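PDB 6JXG: beta-glucosidase, which probably hydrolyses terminal, non-reducing beta-D-glucosyl residues to release beta-D-glucose, acting in cellulose degradation as a secreted family 3 glycoside hydrolase. Local coordinates for residues M381-G386 and G443-D448; G652-S657 and G664-N669; A429-V434 and S474-V479; K25-T30 and N42-A47. All blocks are in the same frame, centred on the assembly; numbering follows the deposited sequence.

Interaction 1: residues M381-G386 and G443-D448; sequences MGWGSG and GYITVD
Trp-383 lays one face of its indole against Ile-445 and Val-447, and this is the tight half of a contact between a loop and the segment that carries the short strand 446-447, both in the family 3 C-terminal domain. Val-447 CG2 stands over the benzene ring, 3.6 Å from its centroid and only 10° off the normal, a CH-pi contact. Over the same face, Ile-445 CG2 makes a more slanted one with the pyrrole ring, 4.1 Å from that centroid. The branch point is involved as well, since Ile-445 CB comes within 3.5 Å of Trp-383 CD1. With CG set between the backbone N and the carbonyl carbon (chi1 67°), the indole reaches across to both residues, while its NE1 is hydrogen-bonded to the backbone O of Glu-442, which helps to fix the rotation of the ring.

The other half is looser and closer to solvent. Tyr-444 is exposed, and it approaches the peptide after Gly-384 with its phenol end, OH lying 3.3 Å from Gly-384 C. That hydroxyl is hydrogen-bonded to Asp-371 OD2, and Ser-385 OG likewise turns to Glu-442. Arg-64 touches both Tyr-444 and Ser-385 from a neighbouring loop.

The chemistry is therefore divided: dispersion and CH-pi contacts bring the two segments together, whereas the polar ends of Trp-383, Tyr-444 and Ser-385 are oriented by Glu-442 and Asp-371 beside them.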
loop_
_atom_site.group_PDB
_atom_site.type_symbol
_atom_site.label_atom_id
_atom_site.label_comp_id
_atom_site.label_asym_id
_atom_site.label_seq_id
_atom_site.Cartn_x
_atom_site.Cartn_y
_atom_site.Cartn_z
ATOM N N MET A 381 -0.692 -8.563 -10.313
ATOM C CA MET A 381 0.457 -7.944 -9.650
ATOM C C MET A 381 1.028 -6.936 -10.712
ATOM O O MET A 381 1.113 -7.309 -11.906
ATOM C CB MET A 381 1.447 -9.105 -9.467
ATOM C CG MET A 381 2.522 -8.794 -8.584
ATOM S SD MET A 381 3.503 -10.097 -8.126
ATOM C CE MET A 381 2.389 -11.278 -7.393
ATOM N N GLY A 382 1.435 -5.758 -10.301
ATOM C CA GLY A 382 2.390 -4.933 -11.072
ATOM C C GLY A 382 3.844 -5.417 -11.112
ATOM O O GLY A 382 4.147 -6.529 -10.741
ATOM N N TRP A 383 4.760 -4.634 -11.692
ATOM C CA TRP A 383 6.115 -5.167 -11.883
ATOM C C TRP A 383 7.139 -4.456 -11.014
ATOM O O TRP A 383 6.906 -3.362 -10.506
ATOM C CB TRP A 383 6.583 -5.092 -13.337
ATOM C CG TRP A 383 6.809 -3.769 -13.893
ATOM C CD1 TRP A 383 7.874 -2.958 -13.665
ATOM C CD2 TRP A 383 5.997 -3.076 -14.885
ATOM N NE1 TRP A 383 7.784 -1.821 -14.434
ATOM C CE2 TRP A 383 6.635 -1.839 -15.158
ATOM C CE3 TRP A 383 4.801 -3.365 -15.524
ATOM C CZ2 TRP A 383 6.115 -0.896 -16.066
ATOM C CZ3 TRP A 383 4.299 -2.427 -16.484
ATOM C CH2 TRP A 383 4.953 -1.208 -16.713
ATOM N N GLY A 384 8.278 -5.116 -10.880
ATOM C CA GLY A 384 9.404 -4.564 -10.122
ATOM C C GLY A 384 9.789 -5.409 -8.937
ATOM O O GLY A 384 9.590 -6.609 -8.957
ATOM N N SER A 385 10.337 -4.756 -7.899
ATOM C CA SER A 385 10.803 -5.430 -6.715
ATOM C C SER A 385 9.697 -5.862 -5.794
ATOM O O SER A 385 9.878 -6.786 -5.012
ATOM C CB SER A 385 11.752 -4.523 -5.932
ATOM O OG SER A 385 10.973 -3.452 -5.429
ATOM N N GLY A 386 8.529 -5.220 -5.902
ATOM C CA GLY A 386 7.352 -5.531 -5.035
ATOM C C GLY A 386 6.499 -6.704 -5.515
ATOM O O GLY A 386 5.246 -6.607 -5.587
ATOM N N GLY A 443 10.469 1.681 -11.838
ATOM C CA GLY A 443 11.155 2.291 -12.983
ATOM C C GLY A 443 12.524 1.738 -13.384
ATOM O O GLY A 443 13.360 2.512 -13.798
ATOM N N TYR A 444 12.720 0.418 -13.344
ATOM C CA TYR A 444 13.880 -0.199 -13.988
ATOM C C TYR A 444 13.467 -1.109 -15.092
ATOM O O TYR A 444 14.315 -1.705 -15.702
ATOM C CB TYR A 444 14.838 -0.890 -13.014
ATOM C CG TYR A 444 14.286 -2.105 -12.348
ATOM C CD1 TYR A 444 14.501 -3.346 -12.875
ATOM C CD2 TYR A 444 13.621 -2.012 -11.105
ATOM C CE1 TYR A 444 13.979 -4.521 -12.274
ATOM C CE2 TYR A 444 13.080 -3.149 -10.513
ATOM C CZ TYR A 444 13.261 -4.396 -11.122
ATOM O OH TYR A 444 12.734 -5.497 -10.500
ATOM N N ILE A 445 12.169 -1.213 -15.375
ATOM C CA ILE A 445 11.638 -2.084 -16.377
ATOM C C ILE A 445 10.694 -1.247 -17.265
ATOM O O ILE A 445 9.875 -0.468 -16.766
ATOM C CB ILE A 445 10.777 -3.169 -15.692
ATOM C CG1 ILE A 445 11.644 -4.091 -14.807
ATOM C CG2 ILE A 445 10.131 -4.066 -16.732
ATOM C CD1 ILE A 445 10.869 -5.126 -14.018
ATOM N N THR A 446 10.851 -1.373 -18.574
ATOM C CA THR A 446 9.945 -0.740 -19.572
ATOM C C THR A 446 9.002 -1.787 -20.151
ATOM O O THR A 446 9.432 -2.819 -20.627
ATOM C CB THR A 446 10.820 -0.199 -20.733
ATOM O OG1 THR A 446 11.649 0.825 -20.211
ATOM C CG2 THR A 446 9.977 0.402 -21.884
ATOM N N VAL A 447 7.712 -1.526 -20.089
ATOM C CA VAL A 447 6.718 -2.366 -20.693
ATOM C C VAL A 447 5.814 -1.490 -21.554
ATOM O O VAL A 447 5.339 -0.432 -21.123
ATOM C CB VAL A 447 5.894 -3.131 -19.627
ATOM C CG1 VAL A 447 4.883 -4.045 -20.306
ATOM C CG2 VAL A 447 6.765 -3.927 -18.637
ATOM N N ASP A 448 5.538 -1.931 -22.793
ATOM C CA ASP A 448 4.739 -1.108 -23.750
ATOM C C ASP A 448 5.210 0.323 -23.792
ATOM O O ASP A 448 4.429 1.279 -23.782
ATOM C CB ASP A 448 3.212 -1.224 -23.482
ATOM C CG ASP A 448 2.699 -2.567 -23.824
ATOM O OD1 ASP A 448 3.532 -3.335 -24.340
ATOM O OD2 ASP A 448 1.534 -2.945 -23.551
#

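Interaction 2: residues G652-S657 and G664-N669; sequences GFDKIS and GTVTFN
Asp-654 and Ile-656 face Val-666, Thr-667 and Phe-668 across the beta sandwich of the fibronectin type III-like domain. The two strands are consecutive and run roughly antiparallel, at 152°, yet they belong to different sheets: 649-658 pairs with 628-637, and 663-671 with 612-622. Each is an outermost strand, so they are joined through side chains, not by backbone pairing, at the rim of the sandwich, their axes approaching to 6.3 Å.

The polar link is a single hydrogen bond, from Thr-667 N to Asp-654 OD2 (2.9 Å), reasonably straight. Holding CG anti to its own N (chi1 -171°), Asp-654 reaches over to the facing strand and offers the anti side of the oxygen, the donor lying 21° out of the carboxylate plane.

The aliphatic part belongs to Ile-656. Its CG2 meets Val-666 CG1 at 3.8 Å, the two side chains crossing at about a right angle, and its CD1 rests 3.6 Å from Gly-664 CA, where no side chain intervenes.

Aromatic packing fills the far end. Phe-668 sets its ring edge against the facing backbone, with Phe-653 C in the ring plane 3.8 Å from Phe-668 CE1; its CD1 also comes within 3.6 Å of Phe-653 N. Phe-653 itself points outside the sandwich, meeting Trp-82 edge-to-face and touching helix 131-147. Packing is close around the carboxylate too: Asp-654 OD2 sits 3.2 Å from Val-666 CA.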
loop_
_atom_site.group_PDB
_atom_site.type_symbol
_atom_site.label_atom_id
_atom_site.label_comp_id
_atom_site.label_asym_id
_atom_site.label_seq_id
_atom_site.Cartn_x
_atom_site.Cartn_y
_atom_site.Cartn_z
ATOM N N GLY A 652 -12.038 8.400 9.869
ATOM C CA GLY A 652 -12.598 7.189 10.472
ATOM C C GLY A 652 -13.252 6.327 9.408
ATOM O O GLY A 652 -13.740 6.840 8.421
ATOM N N PHE A 653 -13.228 5.027 9.614
ATOM C CA PHE A 653 -14.003 4.122 8.792
ATOM C C PHE A 653 -14.259 2.887 9.570
ATOM O O PHE A 653 -13.447 2.521 10.452
ATOM C CB PHE A 653 -13.302 3.827 7.445
ATOM C CG PHE A 653 -11.917 3.225 7.570
ATOM C CD1 PHE A 653 -10.806 4.029 7.733
ATOM C CD2 PHE A 653 -11.733 1.854 7.506
ATOM C CE1 PHE A 653 -9.558 3.470 7.886
ATOM C CE2 PHE A 653 -10.488 1.269 7.603
ATOM C CZ PHE A 653 -9.361 2.087 7.759
ATOM N N ASP A 654 -15.339 2.209 9.273
ATOM C CA ASP A 654 -15.722 1.008 10.032
ATOM C C ASP A 654 -16.584 0.149 9.114
ATOM O O ASP A 654 -17.557 0.616 8.558
ATOM C CB ASP A 654 -16.485 1.436 11.316
ATOM C CG ASP A 654 -16.733 0.274 12.290
ATOM O OD1 ASP A 654 -16.049 -0.798 12.119
ATOM O OD2 ASP A 654 -17.614 0.433 13.187
ATOM N N LYS A 655 -16.251 -1.130 8.951
ATOM C CA LYS A 655 -16.918 -1.956 7.972
ATOM C C LYS A 655 -17.887 -2.896 8.719
ATOM O O LYS A 655 -17.439 -3.621 9.616
ATOM C CB LYS A 655 -15.865 -2.743 7.176
ATOM C CG LYS A 655 -16.432 -3.518 5.955
ATOM C CD LYS A 655 -15.345 -4.016 5.042
ATOM C CE LYS A 655 -15.857 -4.364 3.644
ATOM N NZ LYS A 655 -14.790 -4.889 2.758
ATOM N N ILE A 656 -19.163 -2.898 8.354
ATOM C CA ILE A 656 -20.168 -3.665 9.077
ATOM C C ILE A 656 -20.925 -4.581 8.158
ATOM O O ILE A 656 -21.369 -4.212 7.081
ATOM C CB ILE A 656 -21.136 -2.732 9.838
ATOM C CG1 ILE A 656 -22.106 -3.506 10.702
ATOM C CG2 ILE A 656 -21.860 -1.765 8.923
ATOM C CD1 ILE A 656 -22.862 -2.631 11.696
ATOM N N SER A 657 -21.021 -5.807 8.597
ATOM C CA SER A 657 -21.703 -6.822 7.830
ATOM C C SER A 657 -23.124 -7.001 8.367
ATOM O O SER A 657 -23.308 -7.120 9.550
ATOM C CB SER A 657 -20.864 -8.111 7.865
ATOM O OG SER A 657 -21.685 -9.046 7.255
ATOM N N GLY A 664 -26.963 -2.210 12.737
ATOM C CA GLY A 664 -25.807 -2.266 13.666
ATOM C C GLY A 664 -25.222 -0.901 13.897
ATOM O O GLY A 664 -25.582 0.054 13.233
ATOM N N THR A 665 -24.314 -0.813 14.851
ATOM C CA THR A 665 -23.617 0.431 15.118
ATOM C C THR A 665 -22.192 0.472 14.549
ATOM O O THR A 665 -21.458 -0.495 14.668
ATOM C CB THR A 665 -23.573 0.655 16.591
ATOM O OG1 THR A 665 -24.939 0.823 17.067
ATOM C CG2 THR A 665 -22.787 1.892 16.909
ATOM N N VAL A 666 -21.850 1.563 13.897
ATOM C CA VAL A 666 -20.464 1.866 13.485
ATOM C C VAL A 666 -19.877 2.871 14.416
ATOM O O VAL A 666 -20.563 3.706 14.908
ATOM C CB VAL A 666 -20.355 2.279 11.987
ATOM C CG1 VAL A 666 -20.776 1.107 11.172
ATOM C CG2 VAL A 666 -21.176 3.493 11.666
ATOM N N THR A 667 -18.575 2.761 14.648
ATOM C CA THR A 667 -17.885 3.549 15.663
ATOM C C THR A 667 -16.612 4.083 15.104
ATOM O O THR A 667 -15.859 3.321 14.455
ATOM C CB THR A 667 -17.617 2.656 16.877
ATOM O OG1 THR A 667 -18.892 2.353 17.461
ATOM C CG2 THR A 667 -16.736 3.310 17.861
ATOM N N PHE A 668 -16.382 5.378 15.308
ATOM C CA PHE A 668 -15.150 6.008 14.857
ATOM C C PHE A 668 -14.480 6.637 16.069
ATOM O O PHE A 668 -15.010 7.600 16.579
ATOM C CB PHE A 668 -15.409 7.112 13.785
ATOM C CG PHE A 668 -16.385 6.690 12.716
ATOM C CD1 PHE A 668 -16.012 5.716 11.758
ATOM C CD2 PHE A 668 -17.686 7.148 12.720
ATOM C CE1 PHE A 668 -16.890 5.331 10.727
ATOM C CE2 PHE A 668 -18.604 6.688 11.728
ATOM C CZ PHE A 668 -18.193 5.794 10.715
ATOM N N ASN A 669 -13.314 6.119 16.475
ATOM C CA ASN A 669 -12.516 6.735 17.558
ATOM C C ASN A 669 -11.458 7.690 17.021
ATOM O O ASN A 669 -10.646 7.325 16.135
ATOM C CB ASN A 669 -11.897 5.624 18.391
ATOM C CG ASN A 669 -12.936 4.766 19.056
ATOM O OD1 ASN A 669 -13.851 5.283 19.727
ATOM N ND2 ASN A 669 -12.842 3.456 18.855
#

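Interaction 3: residues A429-V434 and S474-V479; sequences AETAIV and SKNVIV. With MAN (alpha-D-mannopyranose), chain E.
A mannose linked to Thr-431 lies beside Asn-476 at one end of this pair of parallel strands: Thr-431 OG1 is bonded covalently to C1 of the sugar at 1.4 Å. The strands 431-438 and 477-483 are neighbours inside the six-stranded mixed sheet of the family 3 C-terminal domain, and helix 463-471, which lies between them in sequence, packs on one face of the sheet in a beta-alpha-beta arrangement.

Both segments meet the sugar. Its O2 donates to Glu-430 OE1, and its C3 lies 3.8 Å from Asn-476 CG, whose amide group flanks the pyranose; Ala-343 O is a further polar partner. Since Thr-431 OG1 sits beside its own backbone N (chi1 -71°), the mannose is led away from the paired backbones toward Glu-430 and Asn-476.

Deeper in, the backbones alternate as parallel strands do. Ala-432 N donates to Asn-476 O, Ile-478 N returns a bond to Ala-432 O (2.8 Å), and Val-434 N continues to Ile-478 O, each close to straight. Ala-432, Val-434, Val-477 and Val-479 share the face under helix 463-471; there Val-434 CG1 meets Val-477 CG1 at 3.8 Å. Ile-433 and Ile-478 lie side by side on the other face.

Just before strand 477-483, Ser-474 forms an ST turn, its OG accepting from Asn-476 N at 3.0 Å, and water 1 joins that same OG to Ala-429 O, to which it donates at 2.7 Å.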
loop_
_atom_site.group_PDB
_atom_site.type_symbol
_atom_site.label_atom_id
_atom_site.label_comp_id
_atom_site.label_asym_id
_atom_site.label_seq_id
_atom_site.Cartn_x
_atom_site.Cartn_y
_atom_site.Cartn_z
ATOM N N ALA A 429 -23.684 -14.963 -27.636
ATOM C CA ALA A 429 -24.109 -15.296 -26.280
ATOM C C ALA A 429 -25.127 -14.277 -25.759
ATOM O O ALA A 429 -25.119 -13.158 -26.195
ATOM C CB ALA A 429 -22.892 -15.296 -25.343
ATOM N N GLU A 430 -25.913 -14.658 -24.759
ATOM C CA GLU A 430 -26.901 -13.788 -24.135
ATOM C C GLU A 430 -26.224 -12.609 -23.395
ATOM O O GLU A 430 -26.726 -11.496 -23.316
ATOM C CB GLU A 430 -27.647 -14.564 -23.084
ATOM C CG GLU A 430 -28.604 -15.635 -23.529
ATOM C CD GLU A 430 -29.690 -15.828 -22.478
ATOM O OE1 GLU A 430 -29.455 -15.549 -21.254
ATOM O OE2 GLU A 430 -30.798 -16.212 -22.899
ATOM N N THR A 431 -25.036 -12.870 -22.899
ATOM C CA THR A 431 -24.337 -11.912 -22.011
ATOM C C THR A 431 -22.880 -12.118 -22.269
ATOM O O THR A 431 -22.450 -13.258 -22.436
ATOM C CB THR A 431 -24.669 -12.233 -20.540
ATOM O OG1 THR A 431 -26.030 -11.880 -20.314
ATOM C CG2 THR A 431 -23.831 -11.340 -19.527
ATOM N N ALA A 432 -22.130 -11.028 -22.257
ATOM C CA ALA A 432 -20.667 -11.022 -22.496
ATOM C C ALA A 432 -19.926 -10.380 -21.350
ATOM O O ALA A 432 -20.275 -9.264 -20.962
ATOM C CB ALA A 432 -20.360 -10.211 -23.735
ATOM N N ILE A 433 -18.913 -11.063 -20.837
ATOM C CA ILE A 433 -18.024 -10.488 -19.810
ATOM C C ILE A 433 -16.660 -10.280 -20.472
ATOM O O ILE A 433 -16.069 -11.250 -21.026
ATOM C CB ILE A 433 -17.814 -11.418 -18.595
ATOM C CG1 ILE A 433 -19.146 -12.035 -18.113
ATOM C CG2 ILE A 433 -17.047 -10.664 -17.541
ATOM C CD1 ILE A 433 -19.071 -13.035 -16.962
ATOM N N VAL A 434 -16.220 -9.018 -20.469
ATOM C CA VAL A 434 -15.040 -8.601 -21.123
ATOM C C VAL A 434 -14.025 -8.100 -20.048
ATOM O O VAL A 434 -14.379 -7.334 -19.160
ATOM C CB VAL A 434 -15.334 -7.540 -22.227
ATOM C CG1 VAL A 434 -16.108 -6.346 -21.704
ATOM C CG2 VAL A 434 -14.072 -7.070 -22.910
ATOM N N SER A 474 -23.505 -6.929 -28.465
ATOM C CA SER A 474 -24.249 -7.471 -27.337
ATOM C C SER A 474 -25.108 -6.389 -26.677
ATOM O O SER A 474 -24.686 -5.248 -26.582
ATOM C CB SER A 474 -23.285 -8.109 -26.276
ATOM O OG SER A 474 -23.970 -8.518 -25.102
ATOM N N LYS A 475 -26.260 -6.813 -26.143
ATOM C CA LYS A 475 -27.125 -5.978 -25.363
ATOM C C LYS A 475 -26.774 -6.016 -23.888
ATOM O O LYS A 475 -27.353 -5.235 -23.112
ATOM C CB LYS A 475 -28.564 -6.476 -25.399
ATOM C CG LYS A 475 -29.119 -6.762 -26.764
ATOM C CD LYS A 475 -29.627 -5.476 -27.363
ATOM C CE LYS A 475 -30.117 -5.776 -28.769
ATOM N NZ LYS A 475 -30.411 -4.493 -29.440
ATOM N N ASN A 476 -25.911 -6.942 -23.469
ATOM C CA ASN A 476 -25.687 -7.169 -22.025
ATOM C C ASN A 476 -24.227 -7.441 -21.790
ATOM O O ASN A 476 -23.794 -8.595 -21.879
ATOM C CB ASN A 476 -26.501 -8.330 -21.447
ATOM C CG ASN A 476 -27.985 -8.041 -21.448
ATOM O OD1 ASN A 476 -28.490 -7.253 -20.645
ATOM N ND2 ASN A 476 -28.672 -8.617 -22.406
ATOM N N VAL A 477 -23.512 -6.387 -21.438
ATOM C CA VAL A 477 -22.091 -6.485 -21.249
ATOM C C VAL A 477 -21.695 -6.210 -19.826
ATOM O O VAL A 477 -22.015 -5.154 -19.278
ATOM C CB VAL A 477 -21.361 -5.477 -22.149
ATOM C CG1 VAL A 477 -19.834 -5.607 -21.988
ATOM C CG2 VAL A 477 -21.792 -5.667 -23.624
ATOM N N ILE A 478 -20.889 -7.097 -19.274
ATOM C CA ILE A 478 -20.295 -6.855 -17.933
ATOM C C ILE A 478 -18.804 -6.583 -18.178
ATOM O O ILE A 478 -18.134 -7.436 -18.825
ATOM C CB ILE A 478 -20.367 -8.142 -17.118
ATOM C CG1 ILE A 478 -21.808 -8.680 -17.069
ATOM C CG2 ILE A 478 -19.707 -7.975 -15.748
ATOM C CD1 ILE A 478 -22.846 -7.789 -16.492
ATOM N N VAL A 479 -18.275 -5.451 -17.740
ATOM C CA VAL A 479 -16.843 -5.145 -17.851
ATOM C C VAL A 479 -16.132 -5.457 -16.526
ATOM O O VAL A 479 -16.464 -4.907 -15.504
ATOM C CB VAL A 479 -16.576 -3.679 -18.240
ATOM C CG1 VAL A 479 -15.097 -3.379 -18.366
ATOM C CG2 VAL A 479 -17.298 -3.336 -19.529
HETATM C C1 MAN E . -26.563 -12.688 -19.282
HETATM C C2 MAN E . -27.990 -12.368 -19.755
HETATM C C3 MAN E . -28.574 -11.044 -19.253
HETATM C C4 MAN E . -28.276 -10.847 -17.773
HETATM C C5 MAN E . -26.779 -10.935 -17.663
HETATM C C6 MAN E . -26.291 -10.533 -16.291
HETATM O O2 MAN E . -28.760 -13.385 -19.217
HETATM O O3 MAN E . -29.958 -11.143 -19.453
HETATM O O4 MAN E . -28.761 -9.594 -17.259
HETATM O O5 MAN E . -26.348 -12.247 -17.972
HETATM O O6 MAN E . -26.748 -11.447 -15.310
HETATM O O HOH W 1 -23.379 -11.231 -25.424
#

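Interaction 4: residues K25-T30 and N42-A47; sequences KASIVT and NTAAVA
Water 2, held between Ser-27, Thr-30 and Ala-44, is gripped from three directions. It donates to Ser-27 O at 2.5 Å and to Thr-30 O at 2.6 Å, and it accepts from Ala-44 N at 2.9 Å, so that the end of helix 22-29 is joined to the 42-47 loop without a direct hydrogen bond between them. The same device is repeated nearby. Water 4 donates to Ile-28 O and also to Thr-43 OG1, the latter at 2.8 Å, while water 3 connects Ser-27 OG to Ala-45 O. That serine hydroxyl has a protein partner too, Asp-24 O.

Apolar groups fill in around the solvent bridges. Thr-43 OG1 lies between its backbone N and carbonyl carbon (chi1 50°), which leaves CG2 to rest against the helix end, 3.4 Å from Ile-28 O. Further along, Val-46 CG2 packs on Ile-28 CG1 at 3.8 Å, the two side chains meeting at about a right angle, and the CB atoms of Ser-27 and Ala-44 touch more lightly.

At the C-terminal end of the helix, Ala-26 O is shared: Thr-30 OG1 donates to it at 2.8 Å from one face of the carbonyl plane, Val-29 N from the opposite face. Thr-30 is the first residue to leave helical geometry, and its OG1 is also hydrogen-bonded to Gly-264 N.

Away from the loop, Val-29 packs on helices 265-272 and 278-294, and Lys-25 forms a salt bridge with Asp-282 of the latter; Thr-43 pairs by its backbone with Leu-54, next to strand 55-57.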
loop_
_atom_site.group_PDB
_atom_site.type_symbol
_atom_site.label_atom_id
_atom_site.label_comp_id
_atom_site.label_asym_id
_atom_site.label_seq_id
_atom_site.Cartn_x
_atom_site.Cartn_y
_atom_site.Cartn_z
ATOM N N LYS A 25 31.483 -3.821 14.020
ATOM C CA LYS A 25 30.490 -2.716 13.865
ATOM C C LYS A 25 30.315 -2.349 12.409
ATOM O O LYS A 25 29.198 -2.273 11.921
ATOM C CB LYS A 25 30.914 -1.504 14.684
ATOM C CG LYS A 25 30.832 -1.796 16.177
ATOM C CD LYS A 25 31.362 -0.642 17.016
ATOM C CE LYS A 25 31.460 -1.104 18.439
ATOM N NZ LYS A 25 31.808 0.042 19.240
ATOM N N ALA A 26 31.421 -2.179 11.708
ATOM C CA ALA A 26 31.359 -1.881 10.276
ATOM C C ALA A 26 30.638 -2.962 9.488
ATOM O O ALA A 26 29.897 -2.676 8.566
ATOM C CB ALA A 26 32.755 -1.592 9.710
ATOM N N SER A 27 30.787 -4.207 9.866
ATOM C CA SER A 27 30.205 -5.302 9.079
ATOM C C SER A 27 28.691 -5.391 9.333
ATOM O O SER A 27 27.995 -5.942 8.481
ATOM C CB SER A 27 30.905 -6.662 9.373
ATOM O OG SER A 27 30.571 -7.109 10.699
ATOM N N ILE A 28 28.221 -4.834 10.464
ATOM C CA ILE A 28 26.819 -4.796 10.792
ATOM C C ILE A 28 26.057 -3.698 10.003
ATOM O O ILE A 28 24.895 -3.859 9.684
ATOM C CB ILE A 28 26.595 -4.614 12.299
ATOM C CG1 ILE A 28 27.001 -5.886 13.034
ATOM C CG2 ILE A 28 25.133 -4.431 12.689
ATOM C CD1 ILE A 28 27.075 -5.765 14.570
ATOM N N VAL A 29 26.776 -2.663 9.572
ATOM C CA VAL A 29 26.159 -1.526 8.961
ATOM C C VAL A 29 26.367 -1.525 7.440
ATOM O O VAL A 29 25.766 -0.716 6.698
ATOM C CB VAL A 29 26.860 -0.380 9.744
ATOM C CG1 VAL A 29 27.765 0.456 8.955
ATOM C CG2 VAL A 29 26.170 0.061 11.048
ATOM N N THR A 30 27.186 -2.433 6.935
ATOM C CA THR A 30 27.601 -2.411 5.555
ATOM C C THR A 30 27.211 -3.708 4.902
ATOM O O THR A 30 27.649 -4.774 5.275
ATOM C CB THR A 30 29.126 -2.237 5.387
ATOM O OG1 THR A 30 29.588 -1.196 6.233
ATOM C CG2 THR A 30 29.510 -1.986 3.918
ATOM N N ASN A 42 22.249 -8.568 2.540
ATOM C CA ASN A 42 22.734 -9.218 3.785
ATOM C C ASN A 42 23.825 -8.426 4.410
ATOM O O ASN A 42 24.588 -7.710 3.742
ATOM C CB ASN A 42 23.301 -10.637 3.490
ATOM C CG ASN A 42 22.257 -11.666 3.158
ATOM O OD1 ASN A 42 21.653 -12.372 4.072
ATOM N ND2 ASN A 42 22.096 -11.876 1.881
ATOM N N THR A 43 23.922 -8.529 5.726
ATOM C CA THR A 43 25.122 -8.181 6.412
ATOM C C THR A 43 25.784 -9.450 6.974
ATOM O O THR A 43 25.111 -10.448 7.197
ATOM C CB THR A 43 24.886 -7.113 7.520
ATOM O OG1 THR A 43 23.813 -7.493 8.365
ATOM C CG2 THR A 43 24.605 -5.791 6.882
ATOM N N ALA A 44 27.087 -9.378 7.231
ATOM C CA ALA A 44 27.869 -10.543 7.771
ATOM C C ALA A 44 27.437 -10.951 9.205
ATOM O O ALA A 44 27.104 -10.128 9.982
ATOM C CB ALA A 44 29.331 -10.179 7.815
ATOM N N ALA A 45 27.475 -12.241 9.513
ATOM C CA ALA A 45 27.291 -12.721 10.868
ATOM C C ALA A 45 28.371 -12.148 11.804
ATOM O O ALA A 45 29.487 -11.882 11.390
ATOM C CB ALA A 45 27.374 -14.269 10.849
ATOM N N VAL A 46 28.019 -11.991 13.060
ATOM C CA VAL A 46 28.967 -11.602 14.118
ATOM C C VAL A 46 28.793 -12.655 15.212
ATOM O O VAL A 46 27.897 -12.576 16.022
ATOM C CB VAL A 46 28.694 -10.204 14.653
ATOM C CG1 VAL A 46 29.659 -9.829 15.766
ATOM C CG2 VAL A 46 28.736 -9.181 13.513
ATOM N N ALA A 47 29.671 -13.655 15.193
ATOM C CA ALA A 47 29.482 -14.842 16.015
ATOM C C ALA A 47 29.621 -14.497 17.486
ATOM O O ALA A 47 28.937 -15.099 18.280
ATOM C CB ALA A 47 30.447 -15.956 15.596
HETATM O O HOH W 2 28.493 -7.062 6.275
HETATM O O HOH W 3 31.333 -9.742 10.995
HETATM O O HOH W 4 22.366 -5.180 9.162
#

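In the fold
From the N terminus, interaction 4 comes first, closing a short excursion of 11 residues between helix 22-29 and the loop after strand 41-42, with 42-47 in the N-terminal family 3 domain. The next two cross, since their segments alternate: 381-386, 429-434, 443-448, 474-479. Interaction 1 spans 56 intervening residues and joins the loop before helix 396-406 to short strand 446-447; interaction 3 pairs two strands of the C-terminal domain's sheet, its centre about 32 Å from that of interaction 1. Interaction 2 follows in series, closing the six-residue connection, strand ends included, between the two sheets of the fibronectin type III-like domain. No two of the four contacts touch, and interactions 3 and 4 lie farthest apart.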